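Exopolygalacturonase (Yersinia enterocolitica, PDB 2UVF) probably hydrolyses polygalacturonic acid of pectin from the chain end, as a periplasmic family 28 glycoside hydrolase that binds digalacturonic acid. Local coordinates at residues L78-A81 and S82-N85; L322-A325 and Y326-R330; S570-R573 and D574-F577; G543-N547 and K548-R552; K468-S471 and T472-G475. All blocks are in the same frame, centred on the assembly; numbering follows the deposited sequence.

Contact 1 of 5, residues L78-A81 and S82-N85; sequences LGKA and SDNN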
loop_
_atom_site.group_PDB
_atom_site.type_symbol
_atom_site.label_atom_id
_atom_site.label_comp_id
_atom_site.label_asym_id
_atom_site.label_seq_id
_atom_site.Cartn_x
_atom_site.Cartn_y
_atom_site.Cartn_z
ATOM N N LEU A 78 -25.954 15.274 3.047
ATOM C CA LEU A 78 -24.665 15.851 3.447
ATOM C C LEU A 78 -23.825 16.266 2.238
ATOM O O LEU A 78 -22.998 17.192 2.319
ATOM C CB LEU A 78 -23.887 14.874 4.350
ATOM C CG LEU A 78 -24.526 14.553 5.708
ATOM C CD1 LEU A 78 -23.925 13.301 6.318
ATOM C CD2 LEU A 78 -24.407 15.731 6.668
ATOM N N GLY A 79 -24.036 15.577 1.117
ATOM C CA GLY A 79 -23.319 15.870 -0.120
ATOM C C GLY A 79 -23.047 14.663 -1.000
ATOM O O GLY A 79 -23.555 13.572 -0.756
ATOM N N LYS A 80 -22.225 14.870 -2.029
ATOM C CA LYS A 80 -21.860 13.795 -2.976
ATOM C C LYS A 80 -20.445 13.277 -2.714
ATOM O O LYS A 80 -19.554 14.054 -2.341
ATOM C CB LYS A 80 -21.996 14.280 -4.425
ATOM C CG LYS A 80 -23.339 14.918 -4.732
ATOM C CD LYS A 80 -23.799 14.650 -6.142
ATOM C CE LYS A 80 -23.508 15.823 -7.056
ATOM N NZ LYS A 80 -24.575 16.023 -8.103
ATOM N N ALA A 81 -20.247 11.973 -2.912
ATOM C CA ALA A 81 -18.927 11.335 -2.754
ATOM C C ALA A 81 -17.828 12.051 -3.539
ATOM O O ALA A 81 -16.765 12.359 -2.986
ATOM C CB ALA A 81 -18.992 9.857 -3.142
ATOM N N SER A 82 -18.112 12.343 -4.816
ATOM C CA SER A 82 -17.193 13.051 -5.723
ATOM C C SER A 82 -16.698 14.398 -5.190
ATOM O O SER A 82 -15.485 14.635 -5.147
ATOM C CB SER A 82 -17.848 13.256 -7.089
ATOM O OG SER A 82 -19.047 14.014 -6.964
ATOM N N ASP A 83 -17.628 15.276 -4.797
ATOM C CA ASP A 83 -17.298 16.613 -4.271
ATOM C C ASP A 83 -16.636 16.551 -2.892
ATOM O O ASP A 83 -15.780 17.372 -2.558
ATOM C CB ASP A 83 -18.549 17.524 -4.207
ATOM C CG ASP A 83 -19.350 17.559 -5.530
ATOM O OD1 ASP A 83 -18.747 17.701 -6.630
ATOM O OD2 ASP A 83 -20.601 17.467 -5.456
ATOM N N ASN A 84 -17.049 15.581 -2.087
ATOM C CA ASN A 84 -16.402 15.335 -0.809
ATOM C C ASN A 84 -14.945 14.939 -0.992
ATOM O O ASN A 84 -14.047 15.557 -0.416
ATOM C CB ASN A 84 -17.125 14.260 -0.029
ATOM C CG ASN A 84 -16.564 14.090 1.362
ATOM O OD1 ASN A 84 -15.759 13.179 1.627
ATOM N ND2 ASN A 84 -16.984 14.960 2.262
ATOM N N ASN A 85 -14.709 13.928 -1.818
ATOM C CA ASN A 85 -13.331 13.598 -2.219
ATOM C C ASN A 85 -12.503 14.785 -2.776
ATOM O O ASN A 85 -11.313 14.886 -2.471
ATOM C CB ASN A 85 -13.320 12.384 -3.146
ATOM C CG ASN A 85 -13.412 11.056 -2.381
ATOM O OD1 ASN A 85 -12.411 10.348 -2.253
ATOM N ND2 ASN A 85 -14.611 10.715 -1.872
#
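The start of helix 81-88, entered directly from strand 76-80 in the fibronectin type III region, is the element formed here, with Lys80 at the N-cap. Two backbone carbonyls open the helical turns. Lys80 O accepts from Asn84 N at 2.9 Å, with an N-H...O angle of 161°. Ala81 O is gripped twice by one residue: Asn85 N reaches it at 2.8 Å in a nearly straight bond, and Asn85 ND2 at 2.9 Å. The main-chain donor comes almost end-on to the carbonyl, whereas the amide donor stands 43° out of its plane. A chi1 of -81° folds the Asn85 amide back along the helix, and Ala81 O lies close to the amide plane. This second bond partly fixes the rotation of the side chain.

On the outer side Lys80 and Asp83 run alongside each other. The carboxylate touches the aliphatic part of the lysine, with Asp83 OD2 3.6 Å from Lys80 CB and 3.7 Å from Lys80 CE. Lys80 NZ remains 5.0 Å from Asp83 OD2, too far for a salt bridge, so any charge attraction is probably weak. A negative group in the first helical turn would probably also favour the helix dipole.

Just before the helix lies a classic beta bulge, with Leu78 and Gly79 both facing Ile71 of strand 66-73. Ser82 OG bonds Asp68 on that strand, and Asn84 OD1 takes the N-H of Thr116, so the helix start is tied to both strand 66-73 and strand 114-117.

Contact 2 of 5, residues L322-A325 and Y326-R330; sequences LKNA and YGQRR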
loop_
_atom_site.group_PDB
_atom_site.type_symbol
_atom_site.label_atom_id
_atom_site.label_comp_id
_atom_site.label_asym_id
_atom_site.label_seq_id
_atom_site.Cartn_x
_atom_site.Cartn_y
_atom_site.Cartn_z
ATOM N N LEU A 322 28.879 -6.396 2.837
ATOM C CA LEU A 322 28.062 -5.365 2.213
ATOM C C LEU A 322 26.664 -5.844 1.846
ATOM O O LEU A 322 25.681 -5.174 2.206
ATOM C CB LEU A 322 28.769 -4.835 0.970
ATOM C CG LEU A 322 28.255 -3.566 0.299
ATOM C CD1 LEU A 322 28.310 -2.443 1.273
ATOM C CD2 LEU A 322 29.144 -3.266 -0.889
ATOM N N LYS A 323 26.563 -6.992 1.157
ATOM C CA LYS A 323 25.259 -7.529 0.754
ATOM C C LYS A 323 24.255 -7.523 1.921
ATOM O O LYS A 323 23.171 -6.946 1.799
ATOM C CB LYS A 323 25.358 -8.917 0.112
ATOM C CG LYS A 323 23.991 -9.638 0.020
ATOM C CD LYS A 323 23.992 -10.894 -0.850
ATOM C CE LYS A 323 22.807 -11.814 -0.514
ATOM N NZ LYS A 323 22.956 -12.482 0.828
ATOM N N ASN A 324 24.638 -8.142 3.044
ATOM C CA ASN A 324 23.793 -8.205 4.235
ATOM C C ASN A 324 23.605 -6.876 4.960
ATOM O O ASN A 324 22.562 -6.651 5.574
ATOM C CB ASN A 324 24.308 -9.263 5.233
ATOM C CG ASN A 324 23.924 -10.685 4.841
ATOM O OD1 ASN A 324 24.768 -11.590 4.862
ATOM N ND2 ASN A 324 22.657 -10.891 4.481
ATOM N N ALA A 325 24.629 -6.026 4.929
ATOM C CA ALA A 325 24.572 -4.741 5.605
ATOM C C ALA A 325 23.559 -3.821 4.899
ATOM O O ALA A 325 22.727 -3.190 5.541
ATOM C CB ALA A 325 25.953 -4.104 5.665
ATOM N N TYR A 326 23.632 -3.790 3.578
ATOM C CA TYR A 326 22.669 -3.081 2.742
ATOM C C TYR A 326 21.238 -3.661 2.811
ATOM O O TYR A 326 20.252 -2.897 2.907
ATOM C CB TYR A 326 23.188 -3.042 1.296
ATOM C CG TYR A 326 22.460 -2.070 0.402
ATOM C CD1 TYR A 326 22.719 -0.687 0.469
ATOM C CD2 TYR A 326 21.509 -2.532 -0.529
ATOM C CE1 TYR A 326 22.031 0.221 -0.384
ATOM C CE2 TYR A 326 20.819 -1.647 -1.364
ATOM C CZ TYR A 326 21.080 -0.278 -1.278
ATOM O OH TYR A 326 20.409 0.565 -2.107
ATOM N N GLY A 327 21.130 -4.989 2.781
ATOM C CA GLY A 327 19.840 -5.674 2.783
ATOM C C GLY A 327 19.072 -5.708 4.097
ATOM O O GLY A 327 17.834 -5.874 4.101
ATOM N N GLN A 328 19.778 -5.553 5.220
ATOM C CA GLN A 328 19.149 -5.760 6.529
ATOM C C GLN A 328 19.257 -4.603 7.522
ATOM O O GLN A 328 18.437 -4.479 8.424
ATOM C CB GLN A 328 19.669 -7.065 7.187
ATOM C CG GLN A 328 19.592 -8.327 6.326
ATOM C CD GLN A 328 18.174 -8.653 5.836
ATOM O OE1 GLN A 328 18.003 -9.221 4.779
ATOM N NE2 GLN A 328 17.177 -8.294 6.602
ATOM N N ARG A 329 20.253 -3.752 7.353
ATOM C CA ARG A 329 20.626 -2.827 8.419
ATOM C C ARG A 329 20.260 -1.347 8.206
ATOM O O ARG A 329 20.600 -0.503 9.033
ATOM C CB ARG A 329 22.118 -2.993 8.771
ATOM C CG ARG A 329 22.560 -4.438 9.106
ATOM C CD ARG A 329 22.079 -4.875 10.464
ATOM N NE ARG A 329 22.404 -3.853 11.454
ATOM C CZ ARG A 329 21.747 -3.673 12.591
ATOM N NH1 ARG A 329 20.706 -4.450 12.906
ATOM N NH2 ARG A 329 22.133 -2.704 13.422
ATOM N N ARG A 330 19.541 -1.029 7.130
ATOM C CA ARG A 330 18.981 0.339 6.964
ATOM C C ARG A 330 17.630 0.416 7.664
ATOM O O ARG A 330 16.838 -0.511 7.557
ATOM C CB ARG A 330 18.796 0.672 5.487
ATOM C CG ARG A 330 20.041 0.531 4.662
ATOM C CD ARG A 330 19.784 0.865 3.214
ATOM N NE ARG A 330 19.382 -0.294 2.421
ATOM C CZ ARG A 330 18.478 -0.256 1.441
ATOM N NH1 ARG A 330 17.835 0.882 1.155
ATOM N NH2 ARG A 330 18.198 -1.355 0.766
#
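Leu322 and Tyr326 begin the regular part of helix 322-328: Tyr326 N donates to Leu322 O at 2.8 Å, almost straight at 176°. Gly327 N follows onto Lys323 O at 3.0 Å. Towards the C-terminal end the ladder slackens, since Gln328 N to Asn324 O is weak and Arg329 N meets Ala325 O at 3.1 Å from above the carbonyl plane. The packed side of the helix carries Leu322 and Ala325, which lie on helix 307-317. The other side is looser, with Lys323 exposed and Asn324 partly so.

Past the last turn Arg330 folds back on Tyr326. Its NE donates to Tyr326 O at 2.8 Å and 168°, in the carbonyl plane on a lone pair, while NH2 adds a weak bond to the same oxygen. With Tyr326 CG anti to its backbone N (chi1 -166°), the ring lies beside this guanidinium, Arg330 NH2 standing 3.4 Å above one face, offset toward the rim.

Tyr326 OH bonds Asn378, and Arg330 NH2 bonds Asn379 OD1, a residue of the sugar-binding pocket. NH1 bonds Ala353 O and Asn378 O. So held, Arg330 is placed as a second-shell residue, consistent with orienting the Asn379 side chain.

Contact 3 of 5, residues S570-R573 and D574-F577; sequences SDLR and DSEF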
loop_
_atom_site.group_PDB
_atom_site.type_symbol
_atom_site.label_atom_id
_atom_site.label_comp_id
_atom_site.label_asym_id
_atom_site.label_seq_id
_atom_site.Cartn_x
_atom_site.Cartn_y
_atom_site.Cartn_z
ATOM N N SER A 570 2.335 -18.861 -20.015
ATOM C CA SER A 570 2.620 -20.248 -19.847
ATOM C C SER A 570 2.375 -20.872 -18.518
ATOM O O SER A 570 2.487 -20.283 -17.471
ATOM C CB SER A 570 3.936 -20.657 -20.458
ATOM O OG SER A 570 5.010 -20.356 -19.625
ATOM N N ASP A 571 2.038 -22.127 -18.608
ATOM C CA ASP A 571 1.779 -22.932 -17.411
ATOM C C ASP A 571 0.526 -22.498 -16.685
ATOM O O ASP A 571 0.546 -22.212 -15.485
ATOM C CB ASP A 571 2.981 -22.910 -16.457
ATOM C CG ASP A 571 4.272 -23.292 -17.144
ATOM O OD1 ASP A 571 4.264 -24.226 -17.978
ATOM O OD2 ASP A 571 5.305 -22.653 -16.857
ATOM N N LEU A 572 -0.576 -22.485 -17.418
ATOM C CA LEU A 572 -1.834 -22.050 -16.859
ATOM C C LEU A 572 -2.925 -23.087 -17.107
ATOM O O LEU A 572 -2.998 -23.663 -18.183
ATOM C CB LEU A 572 -2.217 -20.701 -17.465
ATOM C CG LEU A 572 -3.474 -20.039 -16.908
ATOM C CD1 LEU A 572 -3.226 -19.495 -15.507
ATOM C CD2 LEU A 572 -3.919 -18.951 -17.862
ATOM N N ARG A 573 -3.768 -23.320 -16.111
ATOM C CA ARG A 573 -4.864 -24.272 -16.257
ATOM C C ARG A 573 -6.184 -23.707 -15.772
ATOM O O ARG A 573 -6.198 -22.816 -14.922
ATOM C CB ARG A 573 -4.555 -25.556 -15.482
ATOM C CG ARG A 573 -3.211 -26.138 -15.822
ATOM C CD ARG A 573 -3.136 -27.604 -15.485
ATOM N NE ARG A 573 -1.921 -28.185 -16.064
ATOM C CZ ARG A 573 -1.700 -29.489 -16.200
ATOM N NH1 ARG A 573 -2.615 -30.375 -15.797
ATOM N NH2 ARG A 573 -0.560 -29.905 -16.734
ATOM N N ASP A 574 -7.286 -24.251 -16.294
ATOM C CA ASP A 574 -8.658 -23.919 -15.838
ATOM C C ASP A 574 -8.980 -22.401 -15.854
ATOM O O ASP A 574 -9.721 -21.887 -14.992
ATOM C CB ASP A 574 -8.975 -24.533 -14.449
ATOM C CG ASP A 574 -8.275 -25.883 -14.200
ATOM O OD1 ASP A 574 -8.220 -26.727 -15.124
ATOM O OD2 ASP A 574 -7.793 -26.097 -13.056
ATOM N N SER A 575 -8.444 -21.704 -16.858
ATOM C CA SER A 575 -8.580 -20.252 -16.948
ATOM C C SER A 575 -9.308 -19.760 -18.211
ATOM O O SER A 575 -9.238 -20.399 -19.258
ATOM C CB SER A 575 -7.194 -19.625 -16.849
ATOM O OG SER A 575 -6.567 -19.990 -15.629
ATOM N N GLU A 576 -10.009 -18.628 -18.118
ATOM C CA GLU A 576 -10.655 -18.036 -19.307
ATOM C C GLU A 576 -10.445 -16.521 -19.493
ATOM O O GLU A 576 -10.437 -15.768 -18.521
ATOM C CB GLU A 576 -12.149 -18.400 -19.400
ATOM C CG GLU A 576 -13.047 -17.766 -18.363
ATOM C CD GLU A 576 -12.887 -18.394 -17.003
ATOM O OE1 GLU A 576 -12.589 -19.610 -16.946
ATOM O OE2 GLU A 576 -13.055 -17.668 -15.992
ATOM N N PHE A 577 -10.318 -16.111 -20.759
ATOM C CA PHE A 577 -10.058 -14.727 -21.157
ATOM C C PHE A 577 -11.144 -14.193 -22.106
ATOM O O PHE A 577 -11.044 -14.347 -23.329
ATOM C CB PHE A 577 -8.684 -14.629 -21.825
ATOM C CG PHE A 577 -7.555 -15.104 -20.963
ATOM C CD1 PHE A 577 -7.163 -16.444 -20.976
ATOM C CD2 PHE A 577 -6.868 -14.209 -20.139
ATOM C CE1 PHE A 577 -6.113 -16.891 -20.171
ATOM C CE2 PHE A 577 -5.821 -14.650 -19.330
ATOM C CZ PHE A 577 -5.440 -15.988 -19.346
#
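Leu572 points its branched end at Ser575 and Phe577 across a sharp bend between two strands. Its CG lies anti to the backbone N (chi1 -176°), which carries both methyls over the serine. CD2 is the atom in the middle: it sits 3.5 Å from Ser575 CB, slightly tighter than usual carbon contact, and 3.6 Å from Phe577 CZ. The phenyl ring presents its edge to this methyl, with CD2 lying in the ring plane beside CZ and CE1, so the leucine meets the rim of the ring and covers no face.

Ser575 turns its hydroxyl the other way round. OG donates to Arg573 O at 2.9 Å, approaching 57° out of the carbonyl plane, while Leu572 CG rests 3.3 Å from Ser575 OG. Ser575 OG also takes a hydrogen bond with Val554 N, so a buried hydroxyl is engaged on two sides.

Asp574 makes the corner with positive phi, and its carboxylate flanks the base of the arginine, Asp574 OD1 being 3.9 Å from Arg573 CB. Arg573 itself stretches away, extended from CG to NE, to a cation-pi contact with Trp550.

The bend links strand 568-573 to strand 576-583 in the beta-helix. Strand 551-562 runs parallel to both and contributes Val554 and Val556 to the packing against Leu572 and Phe577, and the ring of Trp591 meets that of Phe577.

Contact 4 of 5, residues G543-N547 and K548-R552; sequences GDTAN and KAWHR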
loop_
_atom_site.group_PDB
_atom_site.type_symbol
_atom_site.label_atom_id
_atom_site.label_comp_id
_atom_site.label_asym_id
_atom_site.label_seq_id
_atom_site.Cartn_x
_atom_site.Cartn_y
_atom_site.Cartn_z
ATOM N N GLY A 543 5.079 -20.294 -14.907
ATOM C CA GLY A 543 5.329 -21.171 -13.770
ATOM C C GLY A 543 6.549 -22.034 -14.016
ATOM O O GLY A 543 7.608 -21.531 -14.407
ATOM N N ASP A 544 6.386 -23.335 -13.770
ATOM C CA ASP A 544 7.356 -24.369 -14.157
ATOM C C ASP A 544 6.614 -25.708 -14.246
ATOM O O ASP A 544 6.668 -26.506 -13.305
ATOM C CB ASP A 544 8.506 -24.455 -13.142
ATOM C CG ASP A 544 9.815 -24.927 -13.772
ATOM O OD1 ASP A 544 9.778 -25.574 -14.847
ATOM O OD2 ASP A 544 10.889 -24.643 -13.189
ATOM N N THR A 545 5.900 -25.933 -15.358
ATOM C CA THR A 545 5.012 -27.113 -15.503
ATOM C C THR A 545 5.796 -28.437 -15.560
ATOM O O THR A 545 5.305 -29.477 -15.094
ATOM C CB THR A 545 3.951 -26.959 -16.666
ATOM O OG1 THR A 545 2.764 -26.318 -16.163
ATOM C CG2 THR A 545 3.542 -28.314 -17.271
ATOM N N ALA A 546 7.017 -28.385 -16.101
ATOM C CA ALA A 546 7.957 -29.503 -15.999
ATOM C C ALA A 546 7.998 -30.013 -14.553
ATOM O O ALA A 546 7.960 -31.225 -14.306
ATOM C CB ALA A 546 9.362 -29.079 -16.462
ATOM N N ASN A 547 8.031 -29.070 -13.611
ATOM C CA ASN A 547 8.163 -29.373 -12.192
ATOM C C ASN A 547 6.856 -29.188 -11.403
ATOM O O ASN A 547 6.860 -28.814 -10.221
ATOM C CB ASN A 547 9.312 -28.544 -11.616
ATOM C CG ASN A 547 10.584 -28.664 -12.450
ATOM O OD1 ASN A 547 11.111 -27.668 -12.953
ATOM N ND2 ASN A 547 11.071 -29.897 -12.619
ATOM N N LYS A 548 5.746 -29.475 -12.088
ATOM C CA LYS A 548 4.377 -29.426 -11.540
ATOM C C LYS A 548 3.917 -28.051 -11.034
ATOM O O LYS A 548 2.794 -27.918 -10.529
ATOM C CB LYS A 548 4.131 -30.523 -10.474
ATOM C CG LYS A 548 3.996 -31.957 -11.018
ATOM C CD LYS A 548 3.104 -32.814 -10.107
ATOM C CE LYS A 548 3.332 -34.306 -10.318
ATOM N NZ LYS A 548 4.677 -34.762 -9.825
ATOM N N ALA A 549 4.769 -27.038 -11.187
ATOM C CA ALA A 549 4.439 -25.663 -10.787
ATOM C C ALA A 549 3.641 -24.929 -11.872
ATOM O O ALA A 549 4.215 -24.381 -12.823
ATOM C CB ALA A 549 5.707 -24.880 -10.415
ATOM N N TRP A 550 2.317 -24.946 -11.734
ATOM C CA TRP A 550 1.453 -24.169 -12.615
ATOM C C TRP A 550 0.431 -23.312 -11.866
ATOM O O TRP A 550 0.075 -23.592 -10.716
ATOM C CB TRP A 550 0.780 -25.039 -13.702
ATOM C CG TRP A 550 0.032 -26.243 -13.187
ATOM C CD1 TRP A 550 -1.203 -26.259 -12.582
ATOM C CD2 TRP A 550 0.470 -27.607 -13.243
ATOM N NE1 TRP A 550 -1.551 -27.553 -12.246
ATOM C CE2 TRP A 550 -0.547 -28.400 -12.641
ATOM C CE3 TRP A 550 1.631 -28.239 -13.726
ATOM C CZ2 TRP A 550 -0.441 -29.794 -12.521
ATOM C CZ3 TRP A 550 1.737 -29.627 -13.608
ATOM C CH2 TRP A 550 0.703 -30.389 -13.006
ATOM N N HIS A 551 -0.011 -22.257 -12.548
ATOM C CA HIS A 551 -1.075 -21.378 -12.083
ATOM C C HIS A 551 -2.385 -21.892 -12.640
ATOM O O HIS A 551 -2.421 -22.495 -13.710
ATOM C CB HIS A 551 -0.852 -19.939 -12.578
ATOM C CG HIS A 551 0.570 -19.475 -12.479
ATOM N ND1 HIS A 551 1.087 -18.899 -11.340
ATOM C CD2 HIS A 551 1.586 -19.519 -13.373
ATOM C CE1 HIS A 551 2.356 -18.595 -11.539
ATOM N NE2 HIS A 551 2.684 -18.961 -12.765
ATOM N N ARG A 552 -3.468 -21.646 -11.930
ATOM C CA ARG A 552 -4.753 -22.147 -12.372
ATOM C C ARG A 552 -5.844 -21.180 -11.951
ATOM O O ARG A 552 -5.620 -20.333 -11.099
ATOM C CB ARG A 552 -4.994 -23.585 -11.845
ATOM C CG ARG A 552 -5.343 -23.677 -10.372
ATOM C CD ARG A 552 -5.234 -25.094 -9.799
ATOM N NE ARG A 552 -5.709 -25.095 -8.410
ATOM C CZ ARG A 552 -6.962 -25.366 -8.041
ATOM N NH1 ARG A 552 -7.874 -25.712 -8.955
ATOM N NH2 ARG A 552 -7.304 -25.309 -6.755
#
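Trp550 holds CG between its own backbone N and carbonyl carbon (chi1 53°), and Thr545 sets CG2 opposite its backbone N, which leaves OG1 facing the indole. The two side chains cross obliquely: Thr545 OG1 comes within 3.3 Å of Trp550 CE3 and 3.4 Å of Trp550 CB. Thr545 CA lies in the indole plane at its edge, while Lys548 O stands 3.4 Å above one face of the ring, offset toward the rim.

The backbone of the turn is tight and hairpin-like. Asp544 and Ala549 form a single antiparallel hydrogen-bonded pair: Asp544 N donates to Ala549 O at 2.6 Å, in the carbonyl plane, and Ala549 N returns to Asp544 O at 2.9 Å. Asp544 O also accepts from Asn547 N, the two donors arriving from opposite faces of its carbonyl. Lys548 N closes onto Thr545 O at 3.0 Å. Lys548 and Ala549 both face Asp544, which makes a G1 beta bulge, with Lys548 at positive phi and its side chain carried outwards.

At the neck of the turn Gly543, lacking a side chain, brings CA to 3.5 Å from Ala549 O as a CA-H...O contact. His551 brings its ring edge alongside Gly543, but its NE2 bonds Lys542 O.

Chemically, the main chain holds this turn, with Asp544 O accepting two N-H groups, and the imidazole bond to the carbonyl of Lys542 suggests a proton on His551 NE2.

Contact 5 of 5, residues K468-S471 and T472-G475; sequences KSTS and TIGG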
loop_
_atom_site.group_PDB
_atom_site.type_symbol
_atom_site.label_atom_id
_atom_site.label_comp_id
_atom_site.label_asym_id
_atom_site.label_seq_id
_atom_site.Cartn_x
_atom_site.Cartn_y
_atom_site.Cartn_z
ATOM N N LYS A 468 4.285 -12.582 -7.592
ATOM C CA LYS A 468 5.615 -13.198 -7.684
ATOM C C LYS A 468 5.824 -14.198 -6.558
ATOM O O LYS A 468 5.417 -13.953 -5.429
ATOM C CB LYS A 468 6.723 -12.124 -7.670
ATOM C CG LYS A 468 6.261 -10.754 -7.152
ATOM C CD LYS A 468 7.244 -10.096 -6.184
ATOM C CE LYS A 468 8.142 -9.061 -6.827
ATOM N NZ LYS A 468 8.575 -8.044 -5.799
ATOM N N SER A 469 6.438 -15.335 -6.879
ATOM C CA SER A 469 6.878 -16.293 -5.855
ATOM C C SER A 469 7.998 -17.155 -6.411
ATOM O O SER A 469 8.443 -16.928 -7.541
ATOM C CB SER A 469 5.722 -17.174 -5.380
ATOM O OG SER A 469 6.053 -17.844 -4.180
ATOM N N THR A 470 8.490 -18.088 -5.590
ATOM C CA THR A 470 9.267 -19.251 -6.071
ATOM C C THR A 470 8.713 -20.516 -5.414
ATOM O O THR A 470 7.958 -20.436 -4.441
ATOM C CB THR A 470 10.827 -19.138 -5.867
ATOM O OG1 THR A 470 11.169 -19.218 -4.476
ATOM C CG2 THR A 470 11.394 -17.840 -6.460
ATOM N N SER A 471 9.075 -21.675 -5.961
ATOM C CA SER A 471 8.650 -22.969 -5.431
ATOM C C SER A 471 9.159 -23.251 -4.008
ATOM O O SER A 471 8.468 -23.913 -3.222
ATOM C CB SER A 471 9.077 -24.096 -6.381
ATOM O OG SER A 471 8.651 -25.366 -5.916
ATOM N N THR A 472 10.351 -22.745 -3.680
ATOM C CA THR A 472 10.915 -22.904 -2.326
ATOM C C THR A 472 10.193 -22.091 -1.239
ATOM O O THR A 472 10.169 -22.507 -0.076
ATOM C CB THR A 472 12.445 -22.625 -2.256
ATOM O OG1 THR A 472 12.750 -21.336 -2.813
ATOM C CG2 THR A 472 13.227 -23.705 -3.000
ATOM N N ILE A 473 9.605 -20.954 -1.609
ATOM C CA ILE A 473 8.855 -20.119 -0.651
ATOM C C ILE A 473 7.540 -20.778 -0.200
ATOM O O ILE A 473 7.100 -20.610 0.949
ATOM C CB ILE A 473 8.628 -18.679 -1.188
ATOM C CG1 ILE A 473 9.955 -17.920 -1.197
ATOM C CG2 ILE A 473 7.619 -17.927 -0.318
ATOM C CD1 ILE A 473 10.031 -16.775 -2.159
ATOM N N GLY A 474 6.924 -21.535 -1.098
ATOM C CA GLY A 474 5.678 -22.220 -0.788
ATOM C C GLY A 474 4.529 -21.246 -0.655
ATOM O O GLY A 474 4.665 -20.061 -0.987
ATOM N N GLY A 475 3.401 -21.747 -0.155
ATOM C CA GLY A 475 2.187 -20.946 -0.047
ATOM C C GLY A 475 1.714 -20.467 -1.412
ATOM O O GLY A 475 1.549 -21.264 -2.343
#
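Thr472, in the loop after strand 466-470, turns its hydroxyl back to that of Thr470: the two OG1 atoms are 3.1 Å apart and hydrogen-bonded, and either may be the donor. In both threonines OG1 lies between backbone N and carbonyl carbon (chi1 70° and 54°), so the hydroxyls face each other while their CG2 methyls diverge. The side chains cross at an angle.

Ile473 comes next. Its N donates to Thr470 O at 3.3 Å, a weak bond that spans Ser471 and Thr472 as in a beta turn; both of those residues have helical backbone angles. The side chain folds over the strand end, with Ile473 CD1 3.6 Å and CG1 3.7 Å from Thr470 OG1. Ile473 CB rests 4.0 Å from Ser469 OG, so aliphatic carbon covers part of two hydroxyl-bearing residues.

Gly474 follows the turn made by Ser471 and Thr472, with a positive phi that suits glycine. Its O stands 4.1 Å from Ser469 OG. Both atoms are hydrogen-bonded to Thr444 OG1, which bridges the strand and the loop. Gly475, again at positive phi, leads on and pairs its backbone with Gln518.

Strand 466-470 lies between strands 438-441 and 493-500 in the beta-helix, and its Lys468 touches the bound galacturonic acid. The turn therefore leaves from the end of a pocket-lining strand: Ser471 pairs by backbone with Asp500, Ile473 with Gly412, and the chain continues into strand 476-490.

Contact 1 stands apart in the fibronectin type III region, its centre about 41 to 47 Å from those of the other four, which all belong to the family 28 region. Along the chain the order is contact 1, contact 2, contact 5, contact 4, contact 3. Contact 2, on helix 322-328, has its centre about 23 Å from that of contact 5, and both border the galacturonic acid site. Contacts 5, 4 and 3 lie along the beta-helix, other strands intervening between 5 and 4. Contacts 4 and 5 have centres about 12 Å apart; contacts 3 and 4 touch where His551 meets Asp571 and Arg573 between strands 551-562 and 568-573. Binding-site and C-terminal turns thus share one solenoid.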